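Local coordinates for lectin-like protein (Entamoeba histolytica HM-1:IMSS-A, PDB 5ZBT) that is of uncharacterised function but, through the legume-lectin-like domain of an ERGIC-53-like membrane protein, may bind D-mannose, at residues A[80-85]-A[227-232]; A[167-172]-A[186-191]; A[180-185]-A[196-201]. All blocks are in the same frame, centred on the assembly; numbering follows the deposited sequence.

Contact 1 of 3, residues A[80-85]-A[227-232]; sequences FELQLK and LHYYEV
Phe80 presses its CB against the ring edge of Tyr229, in the ring plane and 3.4 Å from Tyr229 CE1. Its CG lies between the backbone N and the carbonyl carbon (chi1 62°), which swings the phenyl ring away from residues 227-232 toward Leu102 of the facing sheet. Val232 CG2 lies 3.5 Å from Phe80 C. Glu81 forms a hydrogen-bonded pair with Tyr230, each backbone N reaching the other residue's O; its OE2 forms a salt bridge with Arg172 and lies very close to Gln83 NE2, a hydrogen bond modelled so short that its length is doubtful. Leu82 CD2 comes slantwise against the root of Tyr229, 3.8 Å from Tyr229 CB. Strands 80-90 and 220-231 are antiparallel neighbours in one sheet of the legume-lectin sandwich; Phe80, Leu82 and Leu84 look inward, Glu81 and Gln83 outward. Gln83 pairs with His228 as Glu81 does with Tyr230. Its extended chain runs obliquely beside Tyr230, with Gln83 CD at the ring edge and the amide turned 52° from the ring plane. A water donates to Gln83 O and also bonds His228 ND1, in the imidazole plane. Leu84 CD1 meets Leu227 CD1 at 3.7 Å, beside Met98 and Val100 of the facing sheet.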
loop_
_atom_site.group_PDB
_atom_site.type_symbol
_atom_site.label_atom_id
_atom_site.label_comp_id
_atom_site.label_asym_id
_atom_site.label_seq_id
_atom_site.Cartn_x
_atom_site.Cartn_y
_atom_site.Cartn_z
ATOM N N PHE A 80 9.772 -12.581 1.091
ATOM C CA PHE A 80 8.474 -12.516 0.452
ATOM C C PHE A 80 8.471 -11.427 -0.599
ATOM O O PHE A 80 9.337 -10.544 -0.628
ATOM C CB PHE A 80 7.348 -12.263 1.465
ATOM C CG PHE A 80 7.463 -10.964 2.191
ATOM C CD1 PHE A 80 6.905 -9.805 1.655
ATOM C CD2 PHE A 80 8.117 -10.896 3.421
ATOM C CE1 PHE A 80 7.005 -8.595 2.315
ATOM C CE2 PHE A 80 8.211 -9.700 4.101
ATOM C CZ PHE A 80 7.649 -8.538 3.547
ATOM N N GLU A 81 7.460 -11.505 -1.457
ATOM C CA GLU A 81 7.170 -10.465 -2.426
ATOM C C GLU A 81 5.668 -10.223 -2.395
ATOM O O GLU A 81 4.881 -11.177 -2.469
ATOM C CB GLU A 81 7.651 -10.859 -3.831
ATOM C CG GLU A 81 7.008 -10.026 -4.910
ATOM C CD GLU A 81 7.678 -10.158 -6.273
ATOM O OE1 GLU A 81 8.914 -10.350 -6.347
ATOM O OE2 GLU A 81 6.952 -10.037 -7.283
ATOM N N LEU A 82 5.274 -8.961 -2.227
ATOM C CA LEU A 82 3.882 -8.558 -2.349
ATOM C C LEU A 82 3.703 -7.773 -3.642
ATOM O O LEU A 82 4.544 -6.928 -3.992
ATOM C CB LEU A 82 3.431 -7.724 -1.146
ATOM C CG LEU A 82 3.784 -8.279 0.236
ATOM C CD1 LEU A 82 3.664 -7.212 1.313
ATOM C CD2 LEU A 82 2.898 -9.465 0.566
ATOM N N GLN A 83 2.611 -8.071 -4.353
ATOM C CA GLN A 83 2.240 -7.407 -5.602
ATOM C C GLN A 83 0.840 -6.832 -5.453
ATOM O O GLN A 83 -0.133 -7.580 -5.314
ATOM C CB GLN A 83 2.284 -8.375 -6.783
ATOM C CG GLN A 83 3.678 -8.842 -7.164
ATOM C CD GLN A 83 3.634 -9.984 -8.143
ATOM O OE1 GLN A 83 2.629 -10.183 -8.808
ATOM N NE2 GLN A 83 4.708 -10.757 -8.220
ATOM N N LEU A 84 0.734 -5.517 -5.481
ATOM C CA LEU A 84 -0.540 -4.833 -5.321
ATOM C C LEU A 84 -0.889 -4.179 -6.651
ATOM O O LEU A 84 -0.242 -3.209 -7.059
ATOM C CB LEU A 84 -0.464 -3.797 -4.205
ATOM C CG LEU A 84 -1.804 -3.137 -3.881
ATOM C CD1 LEU A 84 -2.703 -4.139 -3.152
ATOM C CD2 LEU A 84 -1.591 -1.930 -3.043
ATOM N N LYS A 85 -1.896 -4.710 -7.332
ATOM C CA LYS A 85 -2.281 -4.187 -8.628
ATOM C C LYS A 85 -3.319 -3.077 -8.457
ATOM O O LYS A 85 -4.354 -3.271 -7.810
ATOM C CB LYS A 85 -2.808 -5.313 -9.509
ATOM C CG LYS A 85 -3.018 -4.914 -10.959
ATOM C CD LYS A 85 -3.296 -6.123 -11.831
ATOM C CE LYS A 85 -3.734 -5.671 -13.200
ATOM N NZ LYS A 85 -3.656 -6.768 -14.198
ATOM N N LEU A 227 -4.122 -8.445 -4.779
ATOM C CA LEU A 227 -2.940 -8.466 -3.936
ATOM C C LEU A 227 -2.451 -9.907 -3.888
ATOM O O LEU A 227 -3.207 -10.811 -3.502
ATOM C CB LEU A 227 -3.257 -7.929 -2.540
ATOM C CG LEU A 227 -2.127 -8.021 -1.513
ATOM C CD1 LEU A 227 -0.923 -7.130 -1.891
ATOM C CD2 LEU A 227 -2.678 -7.629 -0.162
ATOM N N HIS A 228 -1.214 -10.130 -4.339
ATOM C CA HIS A 228 -0.593 -11.449 -4.304
ATOM C C HIS A 228 0.570 -11.401 -3.336
ATOM O O HIS A 228 1.404 -10.494 -3.409
ATOM C CB HIS A 228 -0.055 -11.898 -5.670
ATOM C CG HIS A 228 -1.101 -12.118 -6.712
ATOM N ND1 HIS A 228 -1.773 -11.078 -7.324
ATOM C CD2 HIS A 228 -1.559 -13.252 -7.291
ATOM C CE1 HIS A 228 -2.625 -11.565 -8.209
ATOM N NE2 HIS A 228 -2.514 -12.881 -8.209
ATOM N N TYR A 229 0.623 -12.383 -2.450
ATOM C CA TYR A 229 1.791 -12.658 -1.637
ATOM C C TYR A 229 2.491 -13.879 -2.226
ATOM O O TYR A 229 1.848 -14.894 -2.494
ATOM C CB TYR A 229 1.382 -12.890 -0.182
ATOM C CG TYR A 229 2.343 -13.750 0.594
ATOM C CD1 TYR A 229 3.677 -13.393 0.710
ATOM C CD2 TYR A 229 1.921 -14.926 1.209
ATOM C CE1 TYR A 229 4.578 -14.181 1.410
ATOM C CE2 TYR A 229 2.819 -15.722 1.916
ATOM C CZ TYR A 229 4.153 -15.337 2.012
ATOM O OH TYR A 229 5.076 -16.099 2.701
ATOM N N TYR A 230 3.794 -13.761 -2.470
ATOM C CA TYR A 230 4.608 -14.866 -2.951
ATOM C C TYR A 230 5.791 -15.047 -2.021
ATOM O O TYR A 230 6.437 -14.069 -1.625
ATOM C CB TYR A 230 5.115 -14.643 -4.376
ATOM C CG TYR A 230 4.026 -14.675 -5.416
ATOM C CD1 TYR A 230 3.336 -15.854 -5.695
ATOM C CD2 TYR A 230 3.681 -13.528 -6.126
ATOM C CE1 TYR A 230 2.326 -15.881 -6.650
ATOM C CE2 TYR A 230 2.671 -13.548 -7.086
ATOM C CZ TYR A 230 1.999 -14.723 -7.336
ATOM O OH TYR A 230 1.001 -14.741 -8.282
ATOM N N GLU A 231 6.067 -16.293 -1.666
ATOM C CA GLU A 231 7.322 -16.601 -1.007
ATOM C C GLU A 231 8.449 -16.537 -2.032
ATOM O O GLU A 231 8.334 -17.092 -3.127
ATOM C CB GLU A 231 7.243 -17.978 -0.357
ATOM C CG GLU A 231 8.573 -18.474 0.180
ATOM C CD GLU A 231 8.416 -19.535 1.249
ATOM O OE1 GLU A 231 7.257 -19.860 1.603
ATOM O OE2 GLU A 231 9.452 -20.031 1.748
ATOM N N VAL A 232 9.517 -15.820 -1.704
ATOM C CA VAL A 232 10.686 -15.756 -2.574
ATOM C C VAL A 232 11.546 -16.985 -2.318
ATOM O O VAL A 232 11.861 -17.303 -1.166
ATOM C CB VAL A 232 11.478 -14.465 -2.327
ATOM C CG1 VAL A 232 12.757 -14.452 -3.162
ATOM C CG2 VAL A 232 10.601 -13.238 -2.628
HETATM O O HOH W 1 -1.681 -8.213 -7.803
#

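Contact 2 of 3, residues A[167-172]-A[186-191]; sequences DGAVLR and IMVNHI
The ends of strands 170-176 and 181-188 run antiparallel, the axes of the two short segments 4.7 Å apart at the closest approach and 156° between directions, with Val170 and Met187 as a hydrogen-bonded pair and Leu171 and Ile186 as the non-hydrogen-bonded pair beside it. Both bonds of the first pair are made, Met187 N to Val170 O being the shorter at 2.8 Å. On the face shared by Val170 and Met187, the methionine does most of the covering. Its CG starts anti to the backbone N (chi1 -166°), and bends at the next two torsions fold the chain back, bringing Met187 CE to 3.8 Å from Val170 CG2 and loosely near Gly168 O. Arg172 passes obliquely by the root of the same side chain, Arg172 NH2 being 3.8 Å from Met187 CB; that NH2 is hydrogen-bonded to Asn192, and NE makes a long, weak ion pair with Glu185. On the other face Ile186 CG1 sits close over the backbone, 3.3 Å from Val170 O, and Ala169 CB rests 3.5 Å from Met187 O and 4.1 Å from Val188 CG2. Beyond the pairing, Asp167 OD2 and His190 NE2 come only to 4.1 Å, their planes 56° apart. His190 belongs to a type I' turn from Val188 to Ile191, the tight reversal of a two-residue hairpin. Asp165 binds the backbone N of both Asp167 and Asn189, joining the turn to the loop before Gly168. Strand 80-90 lies along the other edge of strand 170-176, with Leu84 and Leu86 bonding the backbones of Leu171 and Ala169; strand 191-198 follows beyond strand 181-188, and Val159 and Ile162 cover Ile186.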
loop_
_atom_site.group_PDB
_atom_site.type_symbol
_atom_site.label_atom_id
_atom_site.label_comp_id
_atom_site.label_asym_id
_atom_site.label_seq_id
_atom_site.Cartn_x
_atom_site.Cartn_y
_atom_site.Cartn_z
ATOM N N ASP A 167 -3.962 -0.867 -17.850
ATOM C CA ASP A 167 -4.011 -2.245 -17.374
ATOM C C ASP A 167 -3.796 -2.376 -15.874
ATOM O O ASP A 167 -3.921 -3.482 -15.346
ATOM C CB ASP A 167 -2.957 -3.084 -18.087
ATOM C CG ASP A 167 -3.092 -3.012 -19.566
ATOM O OD1 ASP A 167 -4.169 -3.384 -20.084
ATOM O OD2 ASP A 167 -2.129 -2.559 -20.212
ATOM N N GLY A 168 -3.458 -1.297 -15.179
ATOM C CA GLY A 168 -3.227 -1.396 -13.756
ATOM C C GLY A 168 -1.771 -1.590 -13.386
ATOM O O GLY A 168 -1.211 -2.682 -13.561
ATOM N N ALA A 169 -1.148 -0.525 -12.883
ATOM C CA ALA A 169 0.206 -0.627 -12.368
ATOM C C ALA A 169 0.237 -1.582 -11.177
ATOM O O ALA A 169 -0.772 -1.801 -10.495
ATOM C CB ALA A 169 0.728 0.754 -11.969
ATOM N N VAL A 170 1.412 -2.160 -10.937
ATOM C CA VAL A 170 1.622 -3.136 -9.880
ATOM C C VAL A 170 2.742 -2.613 -8.995
ATOM O O VAL A 170 3.883 -2.454 -9.455
ATOM C CB VAL A 170 1.965 -4.513 -10.447
ATOM C CG1 VAL A 170 2.152 -5.528 -9.329
ATOM C CG2 VAL A 170 0.868 -4.946 -11.420
ATOM N N LEU A 171 2.416 -2.309 -7.739
ATOM C CA LEU A 171 3.419 -1.956 -6.748
ATOM C C LEU A 171 4.064 -3.230 -6.217
ATOM O O LEU A 171 3.364 -4.149 -5.776
ATOM C CB LEU A 171 2.777 -1.149 -5.614
ATOM C CG LEU A 171 3.617 -0.935 -4.352
ATOM C CD1 LEU A 171 4.783 0.020 -4.630
ATOM C CD2 LEU A 171 2.749 -0.419 -3.184
ATOM N N ARG A 172 5.395 -3.300 -6.272
ATOM C CA ARG A 172 6.114 -4.518 -5.898
ATOM C C ARG A 172 6.947 -4.261 -4.644
ATOM O O ARG A 172 7.826 -3.392 -4.642
ATOM C CB ARG A 172 6.994 -5.019 -7.049
ATOM C CG ARG A 172 7.635 -6.394 -6.800
ATOM C CD ARG A 172 8.614 -6.841 -7.908
ATOM N NE ARG A 172 8.191 -6.419 -9.242
ATOM C CZ ARG A 172 7.203 -6.977 -9.931
ATOM N NH1 ARG A 172 6.536 -8.015 -9.434
ATOM N NH2 ARG A 172 6.875 -6.486 -11.113
ATOM N N ILE A 186 7.967 -0.745 -9.163
ATOM C CA ILE A 186 6.608 -0.588 -9.662
ATOM C C ILE A 186 6.580 -0.928 -11.147
ATOM O O ILE A 186 7.431 -0.471 -11.914
ATOM C CB ILE A 186 6.025 0.813 -9.383
ATOM C CG1 ILE A 186 4.529 0.816 -9.730
ATOM C CG2 ILE A 186 6.743 1.889 -10.157
ATOM C CD1 ILE A 186 3.693 1.737 -8.873
ATOM N N MET A 187 5.636 -1.784 -11.530
ATOM C CA MET A 187 5.466 -2.215 -12.912
ATOM C C MET A 187 4.440 -1.306 -13.576
ATOM O O MET A 187 3.256 -1.330 -13.225
ATOM C CB MET A 187 5.031 -3.682 -12.982
ATOM C CG MET A 187 5.157 -4.291 -14.396
ATOM S SD MET A 187 3.938 -3.659 -15.603
ATOM C CE MET A 187 2.408 -4.065 -14.767
ATOM N N VAL A 188 4.891 -0.520 -14.550
ATOM C CA VAL A 188 4.035 0.413 -15.270
ATOM C C VAL A 188 4.213 0.170 -16.758
ATOM O O VAL A 188 5.343 0.190 -17.255
ATOM C CB VAL A 188 4.365 1.877 -14.925
ATOM C CG1 VAL A 188 3.430 2.818 -15.670
ATOM C CG2 VAL A 188 4.283 2.106 -13.422
ATOM N N ASN A 189 3.107 -0.057 -17.467
ATOM C CA ASN A 189 3.124 -0.240 -18.921
ATOM C C ASN A 189 4.153 -1.289 -19.347
ATOM O O ASN A 189 5.033 -1.036 -20.173
ATOM C CB ASN A 189 3.372 1.088 -19.622
ATOM C CG ASN A 189 2.181 2.007 -19.524
ATOM O OD1 ASN A 189 1.045 1.571 -19.714
ATOM N ND2 ASN A 189 2.423 3.276 -19.208
ATOM N N HIS A 190 4.054 -2.468 -18.731
ATOM C CA HIS A 190 4.832 -3.667 -19.025
ATOM C C HIS A 190 6.306 -3.569 -18.657
ATOM O O HIS A 190 7.080 -4.473 -19.011
ATOM C CB HIS A 190 4.702 -4.071 -20.494
ATOM C CG HIS A 190 3.290 -4.347 -20.910
ATOM N ND1 HIS A 190 2.642 -5.529 -20.612
ATOM C CD2 HIS A 190 2.398 -3.592 -21.595
ATOM C CE1 HIS A 190 1.411 -5.487 -21.090
ATOM N NE2 HIS A 190 1.235 -4.320 -21.687
ATOM N N ILE A 191 6.722 -2.542 -17.921
ATOM C CA ILE A 191 8.133 -2.324 -17.608
ATOM C C ILE A 191 8.306 -2.274 -16.099
ATOM O O ILE A 191 7.635 -1.489 -15.421
ATOM C CB ILE A 191 8.664 -1.030 -18.251
ATOM C CG1 ILE A 191 8.374 -1.020 -19.750
ATOM C CG2 ILE A 191 10.159 -0.857 -17.981
ATOM C CD1 ILE A 191 8.848 0.264 -20.426
#

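Contact 3 of 3, residues A[180-185]-A[196-201]; sequences KKLIIE and ITIEDI
Lys180 O receives the backbone N of Ile201 at 2.9 Å; Asp200 N is equally near but badly angled, so the bond to Ile201 is the one that counts. Further along, Leu182 and Ile198 satisfy each other's backbone N and O. Ile184 and Ile196 repeat the exchange less evenly, since Ile184 N reaches Ile196 O at 2.8 Å but Ile196 N stands 3.2 Å from Ile184 O. Ile183, between these pairs, turns its backbone bonding to Lys174 on the other side. Among the charged side chains, Lys181 and Glu199 lie side by side without a salt bridge: Lys181 NZ is 4.3 Å from Glu199 OE2, and the lysine instead offers CG, 3.4 Å from Glu199 OE1. Lys180 runs alongside Asp200, yet its NZ makes its salt bridge with Asp202. Glu185 OE1 takes a hydrogen bond from Asn192, and Ile201 O bonds the hydroxyl of Tyr175. On the buried face the leucine arm, with CG anti to the backbone N (chi1 177°), places Leu182 CD2 4.0 Å from Ile198 CD1, while Leu182 CB meets Ile201 CG2 at 3.7 Å. Val138, Met153 and Tyr155 of the facing sheet pack against Ile198, and Met153 also reaches Ile201. Lys180 and Lys181 both oppose Leu176 in a G1 beta bulge. Strands 181-188 and 191-198 form an antiparallel hairpin, and this contact is its open end; within the chain, strand 191-198 is the outermost on this side of its sheet in the legume-lectin sandwich.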
loop_
_atom_site.group_PDB
_atom_site.type_symbol
_atom_site.label_atom_id
_atom_site.label_comp_id
_atom_site.label_asym_id
_atom_site.label_seq_id
_atom_site.Cartn_x
_atom_site.Cartn_y
_atom_site.Cartn_z
ATOM N N LYS A 180 18.317 -8.577 5.122
ATOM C CA LYS A 180 17.682 -7.394 5.706
ATOM C C LYS A 180 17.563 -6.280 4.670
ATOM O O LYS A 180 17.868 -5.109 4.928
ATOM C CB LYS A 180 18.432 -6.927 6.956
ATOM C CG LYS A 180 18.384 -7.959 8.086
ATOM C CD LYS A 180 18.739 -7.344 9.427
ATOM C CE LYS A 180 18.713 -8.384 10.535
ATOM N NZ LYS A 180 17.323 -8.821 10.839
ATOM N N LYS A 181 17.103 -6.658 3.480
ATOM C CA LYS A 181 17.032 -5.761 2.338
ATOM C C LYS A 181 15.588 -5.656 1.873
ATOM O O LYS A 181 14.948 -6.675 1.578
ATOM C CB LYS A 181 17.920 -6.257 1.201
ATOM C CG LYS A 181 18.376 -5.158 0.287
ATOM C CD LYS A 181 18.569 -5.686 -1.105
ATOM C CE LYS A 181 20.017 -5.856 -1.478
ATOM N NZ LYS A 181 20.129 -5.988 -2.979
ATOM N N LEU A 182 15.081 -4.429 1.815
ATOM C CA LEU A 182 13.762 -4.144 1.275
ATOM C C LEU A 182 13.920 -3.473 -0.085
ATOM O O LEU A 182 14.733 -2.560 -0.241
ATOM C CB LEU A 182 12.966 -3.259 2.229
ATOM C CG LEU A 182 11.588 -2.833 1.745
ATOM C CD1 LEU A 182 10.621 -3.969 1.955
ATOM C CD2 LEU A 182 11.131 -1.592 2.478
ATOM N N ILE A 183 13.152 -3.932 -1.064
ATOM C CA ILE A 183 13.208 -3.406 -2.422
ATOM C C ILE A 183 11.791 -3.070 -2.853
ATOM O O ILE A 183 10.889 -3.903 -2.725
ATOM C CB ILE A 183 13.860 -4.406 -3.401
ATOM C CG1 ILE A 183 15.262 -4.781 -2.906
ATOM C CG2 ILE A 183 13.932 -3.826 -4.798
ATOM C CD1 ILE A 183 16.026 -5.679 -3.846
ATOM N N ILE A 184 11.590 -1.828 -3.298
ATOM C CA ILE A 184 10.332 -1.357 -3.867
ATOM C C ILE A 184 10.546 -1.151 -5.358
ATOM O O ILE A 184 11.486 -0.458 -5.767
ATOM C CB ILE A 184 9.857 -0.041 -3.223
ATOM C CG1 ILE A 184 9.959 -0.087 -1.692
ATOM C CG2 ILE A 184 8.441 0.280 -3.662
ATOM C CD1 ILE A 184 9.068 -1.091 -1.039
ATOM N N GLU A 185 9.674 -1.754 -6.162
ATOM C CA GLU A 185 9.623 -1.548 -7.595
ATOM C C GLU A 185 8.180 -1.276 -7.968
ATOM O O GLU A 185 7.266 -1.537 -7.185
ATOM C CB GLU A 185 10.152 -2.771 -8.364
ATOM C CG GLU A 185 11.624 -3.034 -8.102
ATOM C CD GLU A 185 12.051 -4.459 -8.381
ATOM O OE1 GLU A 185 11.200 -5.280 -8.804
ATOM O OE2 GLU A 185 13.253 -4.749 -8.187
ATOM N N ILE A 196 13.196 2.071 -4.889
ATOM C CA ILE A 196 13.880 2.220 -3.612
ATOM C C ILE A 196 14.486 0.877 -3.222
ATOM O O ILE A 196 13.864 -0.183 -3.393
ATOM C CB ILE A 196 12.909 2.734 -2.526
ATOM C CG1 ILE A 196 12.609 4.224 -2.722
ATOM C CG2 ILE A 196 13.422 2.440 -1.100
ATOM C CD1 ILE A 196 11.324 4.677 -2.033
ATOM N N THR A 197 15.714 0.925 -2.719
ATOM C CA THR A 197 16.327 -0.191 -2.016
ATOM C C THR A 197 16.775 0.309 -0.653
ATOM O O THR A 197 17.418 1.361 -0.564
ATOM C CB THR A 197 17.531 -0.751 -2.788
ATOM O OG1 THR A 197 17.093 -1.235 -4.055
ATOM C CG2 THR A 197 18.161 -1.895 -2.040
ATOM N N ILE A 198 16.441 -0.432 0.400
ATOM C CA ILE A 198 16.861 -0.109 1.760
ATOM C C ILE A 198 17.648 -1.283 2.305
ATOM O O ILE A 198 17.115 -2.399 2.425
ATOM C CB ILE A 198 15.672 0.200 2.684
ATOM C CG1 ILE A 198 14.728 1.214 2.045
ATOM C CG2 ILE A 198 16.173 0.721 4.035
ATOM C CD1 ILE A 198 13.553 1.517 2.901
ATOM N N GLU A 199 18.900 -1.035 2.664
ATOM C CA GLU A 199 19.704 -2.063 3.304
ATOM C C GLU A 199 19.530 -2.020 4.822
ATOM O O GLU A 199 19.085 -1.021 5.397
ATOM C CB GLU A 199 21.175 -1.896 2.935
ATOM C CG GLU A 199 21.389 -1.586 1.479
ATOM C CD GLU A 199 21.470 -2.833 0.621
ATOM O OE1 GLU A 199 21.449 -3.955 1.183
ATOM O OE2 GLU A 199 21.549 -2.685 -0.622
ATOM N N ASP A 200 19.860 -3.139 5.459
ATOM C CA ASP A 200 19.881 -3.253 6.921
ATOM C C ASP A 200 18.593 -2.714 7.565
ATOM O O ASP A 200 18.609 -1.959 8.539
ATOM C CB ASP A 200 21.127 -2.567 7.496
ATOM C CG ASP A 200 21.365 -2.923 8.947
ATOM O OD1 ASP A 200 21.427 -4.136 9.261
ATOM O OD2 ASP A 200 21.482 -1.989 9.777
ATOM N N ILE A 201 17.453 -3.130 7.021
ATOM C CA ILE A 201 16.147 -2.747 7.542
ATOM C C ILE A 201 15.459 -4.010 8.034
ATOM O O ILE A 201 15.468 -5.040 7.348
ATOM C CB ILE A 201 15.301 -2.014 6.484
ATOM C CG1 ILE A 201 13.914 -1.678 7.016
ATOM C CG2 ILE A 201 15.202 -2.817 5.187
ATOM C CD1 ILE A 201 13.129 -0.801 6.035
#

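How the contacts relate
All three contacts belong to one of the two seven-stranded antiparallel sheets of the lectin domain, in which strands 220-231, 80-90, 170-176, 181-188 and 191-198 stand side by side in that order. Contact 1 joins parts of the chain far apart in sequence and encloses contacts 2 and 3, whose segments alternate along the chain and which share strand 181-188. The centres of contacts 1 and 2 lie about 13 Å apart. Between the centres of contacts 2 and 3 the distance is about 19 Å. A probable backbone bond from Leu84 O to Leu171 N continues the sheet from contact 1 to contact 2, while Arg172 adds side-chain links to Glu81 and, more weakly, Glu185.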